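Local atomic coordinates of glycosyltransferase Gtf1 (Streptococcus pneumoniae, PDB entry 4PQG), a protein that belongs to the GT-B class of glycosyltransferases, with two Rossmann-like domains and an added extended beta-sheet domain, and is modelled with bound UDP. Residues 371-374 with 375-379; 238-242 with 243-247; 63-66 with 67-71; 230-233 with 234-238. All coordinates share one frame; numbering follows the deposited sequence.

Interaction 1: 371-374 with 375-379; sequences DSLL and REIIA
D371 and R375 meet within a single helix, 371-380, in a local i to i+4 contact on the first turns of a surface-lying helix whose inner side is buried. The two side chains run side by side in the same direction. D371 has CG between the backbone N and the carbonyl carbon (chi1 55°), and R375 bends at chi3 to bring its guanidinium over the first turn. The carboxylate and guanidinium planes are inclined by 44°, and D371 OD1 is 3.7 Å from R375 NH1. The oxygen lies well out of the guanidinium plane, so this long salt bridge is one of charge alone, with no N-H aimed at the acid. R375 N, by contrast, makes a nearly straight bond of 3.0 Å to D371 O.

Helix 371-380 is the crossover of a beta-alpha-beta unit between the parallel strands 361-365 and 387-391, in the Rossmann-like domain that includes the glycosyl transferases group 1 region. On another side of the helix L373 CD1 packs 3.9 Å from I377 CD1, the two side chains crossing at a slant. I378 CD1 folds back to 3.3 Å from L374 O, the carbonyl that accepts I378 N. L374 and I377 also pack on helix 343-353, whereas I378 faces I387 and L389 of strand 387-391. The exposed E376 stays on the outer side, its OE2 3.9 Å from L373 CD1.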
# COMPACT_ATOMS: atom_id res chain seq x y z
N ASP A 371 12.00 11.15 6.40
CA ASP A 371 13.22 10.65 7.05
C ASP A 371 14.34 11.68 7.19
O ASP A 371 15.01 11.72 8.22
CB ASP A 371 13.75 9.34 6.43
CG ASP A 371 14.00 9.44 4.93
OD1 ASP A 371 13.98 10.54 4.34
OD2 ASP A 371 14.23 8.37 4.32
N SER A 372 14.54 12.52 6.17
CA SER A 372 15.57 13.55 6.24
C SER A 372 15.32 14.53 7.40
O SER A 372 16.22 14.78 8.20
CB SER A 372 15.70 14.31 4.92
OG SER A 372 16.08 13.44 3.88
N LEU A 373 14.11 15.08 7.49
CA LEU A 373 13.75 15.93 8.61
C LEU A 373 13.93 15.22 9.96
O LEU A 373 14.49 15.79 10.89
CB LEU A 373 12.33 16.49 8.45
CG LEU A 373 11.75 17.29 9.63
CD1 LEU A 373 12.64 18.48 10.00
CD2 LEU A 373 10.33 17.77 9.33
N LEU A 374 13.48 13.97 10.05
CA LEU A 374 13.53 13.24 11.31
C LEU A 374 14.97 13.02 11.82
O LEU A 374 15.24 13.23 13.00
CB LEU A 374 12.76 11.92 11.21
CG LEU A 374 11.26 11.97 10.91
CD1 LEU A 374 10.69 10.55 10.95
CD2 LEU A 374 10.49 12.88 11.86
N ARG A 375 15.86 12.60 10.92
CA ARG A 375 17.29 12.49 11.19
C ARG A 375 17.90 13.82 11.65
O ARG A 375 18.76 13.84 12.53
CB ARG A 375 18.02 11.98 9.96
CG ARG A 375 17.82 10.51 9.69
CD ARG A 375 18.84 9.96 8.70
NE ARG A 375 18.48 10.27 7.32
CZ ARG A 375 17.77 9.48 6.51
NH1 ARG A 375 17.51 9.88 5.27
NH2 ARG A 375 17.33 8.30 6.93
N GLU A 376 17.47 14.91 11.02
CA GLU A 376 17.93 16.25 11.36
C GLU A 376 17.55 16.65 12.79
O GLU A 376 18.40 17.13 13.55
CB GLU A 376 17.43 17.25 10.32
CG GLU A 376 17.63 18.71 10.66
CD GLU A 376 16.87 19.62 9.70
OE1 GLU A 376 17.11 19.52 8.47
OE2 GLU A 376 16.04 20.42 10.16
N ILE A 377 16.28 16.44 13.16
CA ILE A 377 15.80 16.71 14.52
C ILE A 377 16.57 15.87 15.56
O ILE A 377 17.01 16.40 16.60
CB ILE A 377 14.27 16.47 14.65
CG1 ILE A 377 13.51 17.39 13.70
CG2 ILE A 377 13.80 16.71 16.09
CD1 ILE A 377 12.05 17.04 13.54
N ILE A 378 16.72 14.58 15.29
CA ILE A 378 17.44 13.67 16.16
C ILE A 378 18.90 14.10 16.34
O ILE A 378 19.40 14.17 17.47
CB ILE A 378 17.33 12.22 15.65
CG1 ILE A 378 15.86 11.77 15.68
CG2 ILE A 378 18.19 11.27 16.46
CD1 ILE A 378 15.59 10.53 14.85
N ALA A 379 19.57 14.42 15.23
CA ALA A 379 20.96 14.89 15.27
C ALA A 379 21.07 16.16 16.11
O ALA A 379 21.91 16.23 17.01
CB ALA A 379 21.51 15.13 13.88

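Interaction 2: 238-242 with 243-247; sequences EEAQT and AHLAV
A240 and L245 form the apolar side of a tight reversal that carries the chain from the end of helix 233-240 into strand 244-248. The link is a type I beta turn from A240 to A243, closed by A243 N donating to A240 O at 2.9 Å. The bond is bent, 138° at the hydrogen, and the donor stands above the carbonyl plane. On the buried side, A240 CB touches L245 CD1 at 3.9 Å across the turn. L245 holds CG anti to its backbone N (chi1 177°), which brings CD1 back over the alanine methyl; it also packs on V224 of the neighbouring parallel strand 223-226. A243, likewise buried, sets its CB 3.7 Å from A240 O.

The outer side is looser. T242 and Q241 are exposed, and the bent chain of Q241 reaches L245 with its amide, NE2 lying 3.9 Å from L245 CD2. That approach is only van der Waals, for Q241 NE2 donates to F237 O in the helix and K279 O in a neighbouring loop. The chemistry is therefore divided: a single bent backbone bond closes this helix-to-strand step of a beta-alpha-beta unit, A240 and L245 meet by apolar packing alone, and the glutamine NE2 ties the turn to helix and loop.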
# COMPACT_ATOMS: atom_id res chain seq x y z
N GLU A 238 -18.12 1.59 -16.00
CA GLU A 238 -18.93 1.15 -17.13
C GLU A 238 -18.92 -0.36 -17.28
O GLU A 238 -19.99 -0.98 -17.41
CB GLU A 238 -18.44 1.81 -18.41
CG GLU A 238 -18.85 3.27 -18.52
CD GLU A 238 -18.22 3.96 -19.72
OE1 GLU A 238 -17.38 3.34 -20.41
OE2 GLU A 238 -18.57 5.13 -19.96
N GLU A 239 -17.73 -0.96 -17.23
CA GLU A 239 -17.59 -2.39 -17.43
C GLU A 239 -18.04 -3.23 -16.25
O GLU A 239 -18.30 -4.42 -16.40
CB GLU A 239 -16.14 -2.74 -17.80
CG GLU A 239 -15.66 -2.07 -19.08
CD GLU A 239 -16.53 -2.43 -20.27
OE1 GLU A 239 -16.90 -3.63 -20.39
OE2 GLU A 239 -16.83 -1.53 -21.08
N ALA A 240 -18.13 -2.61 -15.07
CA ALA A 240 -18.56 -3.32 -13.87
C ALA A 240 -20.08 -3.39 -13.75
O ALA A 240 -20.58 -4.13 -12.90
CB ALA A 240 -17.96 -2.68 -12.63
N GLN A 241 -20.81 -2.64 -14.57
CA GLN A 241 -22.28 -2.60 -14.48
C GLN A 241 -22.95 -3.96 -14.71
O GLN A 241 -24.02 -4.22 -14.16
CB GLN A 241 -22.86 -1.54 -15.43
CG GLN A 241 -22.46 -0.12 -15.09
CD GLN A 241 -22.69 0.23 -13.62
OE1 GLN A 241 -23.83 0.38 -13.19
NE2 GLN A 241 -21.60 0.35 -12.86
N THR A 242 -22.31 -4.83 -15.49
CA THR A 242 -22.85 -6.17 -15.72
C THR A 242 -22.61 -7.10 -14.54
O THR A 242 -23.23 -8.14 -14.44
CB THR A 242 -22.33 -6.83 -17.03
OG1 THR A 242 -20.90 -6.88 -17.03
CG2 THR A 242 -22.83 -6.07 -18.26
N ALA A 243 -21.70 -6.71 -13.64
CA ALA A 243 -21.49 -7.42 -12.38
C ALA A 243 -22.09 -6.60 -11.24
O ALA A 243 -23.14 -5.98 -11.41
CB ALA A 243 -20.00 -7.68 -12.15
N HIS A 244 -21.43 -6.61 -10.08
CA HIS A 244 -21.72 -5.65 -9.02
C HIS A 244 -20.48 -4.85 -8.76
O HIS A 244 -19.37 -5.35 -8.93
CB HIS A 244 -22.16 -6.35 -7.74
CG HIS A 244 -23.36 -7.25 -7.91
ND1 HIS A 244 -24.63 -6.79 -7.82
CD2 HIS A 244 -23.45 -8.61 -8.21
CE1 HIS A 244 -25.49 -7.82 -8.04
NE2 HIS A 244 -24.77 -8.93 -8.27
N LEU A 245 -20.67 -3.60 -8.33
CA LEU A 245 -19.59 -2.66 -8.13
C LEU A 245 -19.63 -2.11 -6.70
O LEU A 245 -20.62 -1.53 -6.27
CB LEU A 245 -19.69 -1.51 -9.15
CG LEU A 245 -18.65 -0.38 -9.02
CD1 LEU A 245 -17.24 -0.91 -9.28
CD2 LEU A 245 -18.98 0.78 -9.94
N ALA A 246 -18.53 -2.30 -5.98
CA ALA A 246 -18.35 -1.70 -4.66
C ALA A 246 -17.15 -0.76 -4.70
O ALA A 246 -16.17 -1.03 -5.41
CB ALA A 246 -18.15 -2.79 -3.61
N VAL A 247 -17.25 0.35 -3.98
CA VAL A 247 -16.15 1.32 -3.85
C VAL A 247 -15.76 1.39 -2.38
O VAL A 247 -16.60 1.66 -1.51
CB VAL A 247 -16.54 2.73 -4.36
CG1 VAL A 247 -15.51 3.79 -3.94
CG2 VAL A 247 -16.74 2.71 -5.87

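Interaction 3: 63-66 with 67-71; sequences IGFD and DNQVI
F65 and D66 run in extended conformation into the 3-10 turn 67-69, where Q69 N returns to D66 O at 2.8 Å, with the donor above the carbonyl plane. Just before them, G64 with its positive phi ends helix 56-63 in a Schellman motif. The Q69 side chain closes the turn from the other direction. Extended beyond CG (chi2 175°), it carries OE1 back to D66 N, 3.1 Å away, and the N-H arrives in the plane of the amide carbonyl, so two bonds of opposite sense join D66 and Q69. Q69 OE1 also accepts from R37 and NE2 donates to A33 O, so both ends of the buried amide are held and its rotation is fixed. The same OE1 lies near the plane of the F65 ring, at its edge. V70 CG2 touches F65 CB at 3.8 Å. One water bridges D66 OD2 and OD1 of the exposed N68, donating to both; another donates to F65 O and to D67 OD1, which also accepts from Q57. The whole is a helix-to-strand connection of a Rossmann-like domain, leading from helix 56-63 into an edge strand of the parallel sheet, 70-72.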
# COMPACT_ATOMS: atom_id res chain seq x y z
N ILE A 63 3.80 -8.96 0.89
CA ILE A 63 2.68 -8.42 1.66
C ILE A 63 1.69 -9.54 2.00
O ILE A 63 0.75 -9.36 2.77
CB ILE A 63 2.03 -7.25 0.86
CG1 ILE A 63 1.38 -6.23 1.78
CG2 ILE A 63 1.05 -7.74 -0.18
CD1 ILE A 63 0.84 -5.05 0.99
N GLY A 64 1.93 -10.72 1.42
CA GLY A 64 1.19 -11.90 1.78
C GLY A 64 0.10 -12.37 0.84
O GLY A 64 -0.63 -13.29 1.20
N PHE A 65 -0.04 -11.78 -0.35
CA PHE A 65 -0.98 -12.33 -1.35
C PHE A 65 -0.44 -13.69 -1.84
O PHE A 65 0.77 -13.87 -1.97
CB PHE A 65 -1.12 -11.41 -2.57
CG PHE A 65 -1.83 -10.12 -2.30
CD1 PHE A 65 -3.20 -10.08 -2.03
CD2 PHE A 65 -1.13 -8.93 -2.38
CE1 PHE A 65 -3.85 -8.87 -1.81
CE2 PHE A 65 -1.77 -7.71 -2.15
CZ PHE A 65 -3.13 -7.68 -1.88
N ASP A 66 -1.33 -14.65 -2.11
CA ASP A 66 -0.93 -15.86 -2.84
C ASP A 66 -0.80 -15.50 -4.31
O ASP A 66 -1.58 -14.68 -4.79
CB ASP A 66 -2.01 -16.94 -2.74
CG ASP A 66 -2.21 -17.45 -1.34
OD1 ASP A 66 -1.23 -17.63 -0.59
OD2 ASP A 66 -3.38 -17.68 -0.99
N ASP A 67 0.15 -16.11 -5.01
CA ASP A 67 0.37 -15.85 -6.44
C ASP A 67 -0.92 -15.98 -7.25
O ASP A 67 -1.16 -15.19 -8.16
CB ASP A 67 1.43 -16.79 -7.02
CG ASP A 67 2.82 -16.53 -6.47
OD1 ASP A 67 3.02 -15.58 -5.65
OD2 ASP A 67 3.73 -17.28 -6.86
N ASN A 68 -1.76 -16.96 -6.93
CA ASN A 68 -2.99 -17.13 -7.70
C ASN A 68 -4.09 -16.13 -7.34
O ASN A 68 -5.16 -16.16 -7.92
CB ASN A 68 -3.49 -18.58 -7.63
CG ASN A 68 -3.94 -18.99 -6.24
OD1 ASN A 68 -4.38 -18.15 -5.43
ND2 ASN A 68 -3.82 -20.27 -5.95
N GLN A 69 -3.83 -15.25 -6.38
CA GLN A 69 -4.72 -14.11 -6.12
C GLN A 69 -4.30 -12.83 -6.89
O GLN A 69 -4.95 -11.80 -6.76
CB GLN A 69 -4.74 -13.81 -4.62
CG GLN A 69 -5.60 -14.74 -3.79
CD GLN A 69 -5.48 -14.44 -2.31
OE1 GLN A 69 -4.37 -14.37 -1.77
NE2 GLN A 69 -6.61 -14.29 -1.64
N VAL A 70 -3.21 -12.89 -7.66
CA VAL A 70 -2.63 -11.67 -8.22
C VAL A 70 -2.85 -11.54 -9.73
O VAL A 70 -2.53 -12.46 -10.48
CB VAL A 70 -1.12 -11.57 -7.90
CG1 VAL A 70 -0.48 -10.37 -8.61
CG2 VAL A 70 -0.93 -11.47 -6.39
N ILE A 71 -3.41 -10.41 -10.15
CA ILE A 71 -3.45 -10.03 -11.57
C ILE A 71 -2.69 -8.71 -11.78
O ILE A 71 -2.93 -7.72 -11.07
CB ILE A 71 -4.90 -9.87 -12.09
CG1 ILE A 71 -5.58 -11.24 -12.17
CG2 ILE A 71 -4.89 -9.23 -13.48
CD1 ILE A 71 -7.06 -11.22 -12.50
O HOH W 1 2.27 -13.21 -4.45
O HOH W 2 -5.26 -18.43 -2.81

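Interaction 4: 230-233 with 234-238; sequences TGIG and QVVFE
I232, itself outside helical conformation, directly precedes the helix that G233 begins: V236 N bonds to I232 O at 2.9 Å and F237 N to G233 O at 2.8 Å, both nearly straight at the hydrogen. This is the N-terminal start of helix 233-240, with I232 at the N-cap position, in the beta-alpha-beta unit that runs from strand 223-226 to strand 244-248 of a Rossmann-like domain. The N-cap residue has no polar side-chain atom with which to receive the first N-H groups. Instead, a water accepts from V235 N at 3.2 Å and donates weakly to G231 O, so that solvent bridges the approaching loop and the first turn.

The hydrophobic side of the contact belongs to I232 and V236, whose side chains cross at an angle. I232 puts CG1 between its backbone N and carbonyl carbon (chi1 61°), and its far end, CD1, meets V236 CG2 at 4.1 Å. V236 CG2 also lies 3.3 Å from I232 O, the carbonyl that accepts V236 N. Around this pair, I232 and V235 pack on V209 of helix 205-215, and V236 lies on L226 of strand 223-226, which places the first turn between a helix and the sheet. Q234, with its chain extended, is directed outward and reaches Y272 of helix 271-275.

F237 takes no part in the I232-V236 pair, and its ring meets Y272 edge-to-face. The same carbonyl that accepts F237 N also borders this ring: G233 O lies 3.2 Å from F237 CD2, in an oblique approach.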
# COMPACT_ATOMS: atom_id res chain seq x y z
N THR A 230 -7.59 6.28 -9.94
CA THR A 230 -7.13 7.43 -10.73
C THR A 230 -6.81 7.03 -12.16
O THR A 230 -6.01 6.13 -12.36
CB THR A 230 -5.89 8.12 -10.10
OG1 THR A 230 -6.28 8.73 -8.86
CG2 THR A 230 -5.34 9.19 -11.04
N GLY A 231 -7.46 7.66 -13.13
CA GLY A 231 -7.20 7.42 -14.54
C GLY A 231 -8.14 6.42 -15.22
O GLY A 231 -8.33 6.48 -16.43
N ILE A 232 -8.72 5.51 -14.43
CA ILE A 232 -9.42 4.33 -14.96
C ILE A 232 -10.87 4.19 -14.48
O ILE A 232 -11.59 3.25 -14.88
CB ILE A 232 -8.64 3.04 -14.62
CG1 ILE A 232 -8.51 2.85 -13.10
CG2 ILE A 232 -7.25 3.05 -15.25
CD1 ILE A 232 -8.00 1.49 -12.68
N GLY A 233 -11.29 5.11 -13.61
CA GLY A 233 -12.62 5.12 -12.99
C GLY A 233 -13.81 4.91 -13.91
O GLY A 233 -14.66 4.05 -13.66
N GLN A 234 -13.89 5.70 -14.96
CA GLN A 234 -14.99 5.63 -15.88
C GLN A 234 -15.12 4.25 -16.53
O GLN A 234 -16.22 3.70 -16.63
CB GLN A 234 -14.81 6.67 -16.95
CG GLN A 234 -15.97 6.76 -17.92
CD GLN A 234 -15.93 8.06 -18.66
OE1 GLN A 234 -15.36 9.05 -18.18
NE2 GLN A 234 -16.54 8.09 -19.84
N VAL A 235 -13.98 3.73 -17.00
CA VAL A 235 -13.91 2.43 -17.68
C VAL A 235 -14.26 1.29 -16.72
O VAL A 235 -14.99 0.37 -17.08
CB VAL A 235 -12.51 2.21 -18.29
CG1 VAL A 235 -12.37 0.79 -18.79
CG2 VAL A 235 -12.28 3.21 -19.43
N VAL A 236 -13.75 1.36 -15.49
CA VAL A 236 -14.11 0.38 -14.47
C VAL A 236 -15.63 0.43 -14.15
O VAL A 236 -16.31 -0.60 -14.10
CB VAL A 236 -13.25 0.56 -13.19
CG1 VAL A 236 -13.71 -0.35 -12.06
CG2 VAL A 236 -11.80 0.27 -13.50
N PHE A 237 -16.15 1.65 -13.96
CA PHE A 237 -17.56 1.87 -13.66
C PHE A 237 -18.44 1.27 -14.75
O PHE A 237 -19.37 0.50 -14.46
CB PHE A 237 -17.88 3.37 -13.46
CG PHE A 237 -17.79 3.83 -12.01
CD1 PHE A 237 -18.80 4.62 -11.46
CD2 PHE A 237 -16.70 3.48 -11.21
CE1 PHE A 237 -18.74 5.05 -10.14
CE2 PHE A 237 -16.63 3.91 -9.88
CZ PHE A 237 -17.66 4.69 -9.34
N GLU A 238 -18.12 1.59 -16.00
CA GLU A 238 -18.93 1.15 -17.13
C GLU A 238 -18.92 -0.36 -17.28
O GLU A 238 -19.99 -0.98 -17.41
CB GLU A 238 -18.44 1.81 -18.41
CG GLU A 238 -18.85 3.27 -18.52
CD GLU A 238 -18.22 3.96 -19.72
OE1 GLU A 238 -17.38 3.34 -20.41
OE2 GLU A 238 -18.57 5.13 -19.96
O HOH W 3 -11.48 5.72 -17.19

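Interactions 2 and 4 are the two ends of helix 233-240: they share E238 and touch where L245 CD2 packs 3.8 Å from F237 CD2. Interaction 4 is the more buried, held by main-chain bonds, branched aliphatic groups and one water bridge, whereas interaction 2 mixes small buried methyls with an exposed rim. Interaction 3 reaches the same parallel sheet as interaction 2, about 22 Å away between centres, and relies on a buried glutamine amide, with water bridges at its polar ends. Interaction 1 belongs to the other Rossmann-like domain, about 46 Å from interaction 2 between centres; partly buried along its helix, it alone has an ion pair across its segments, a long one.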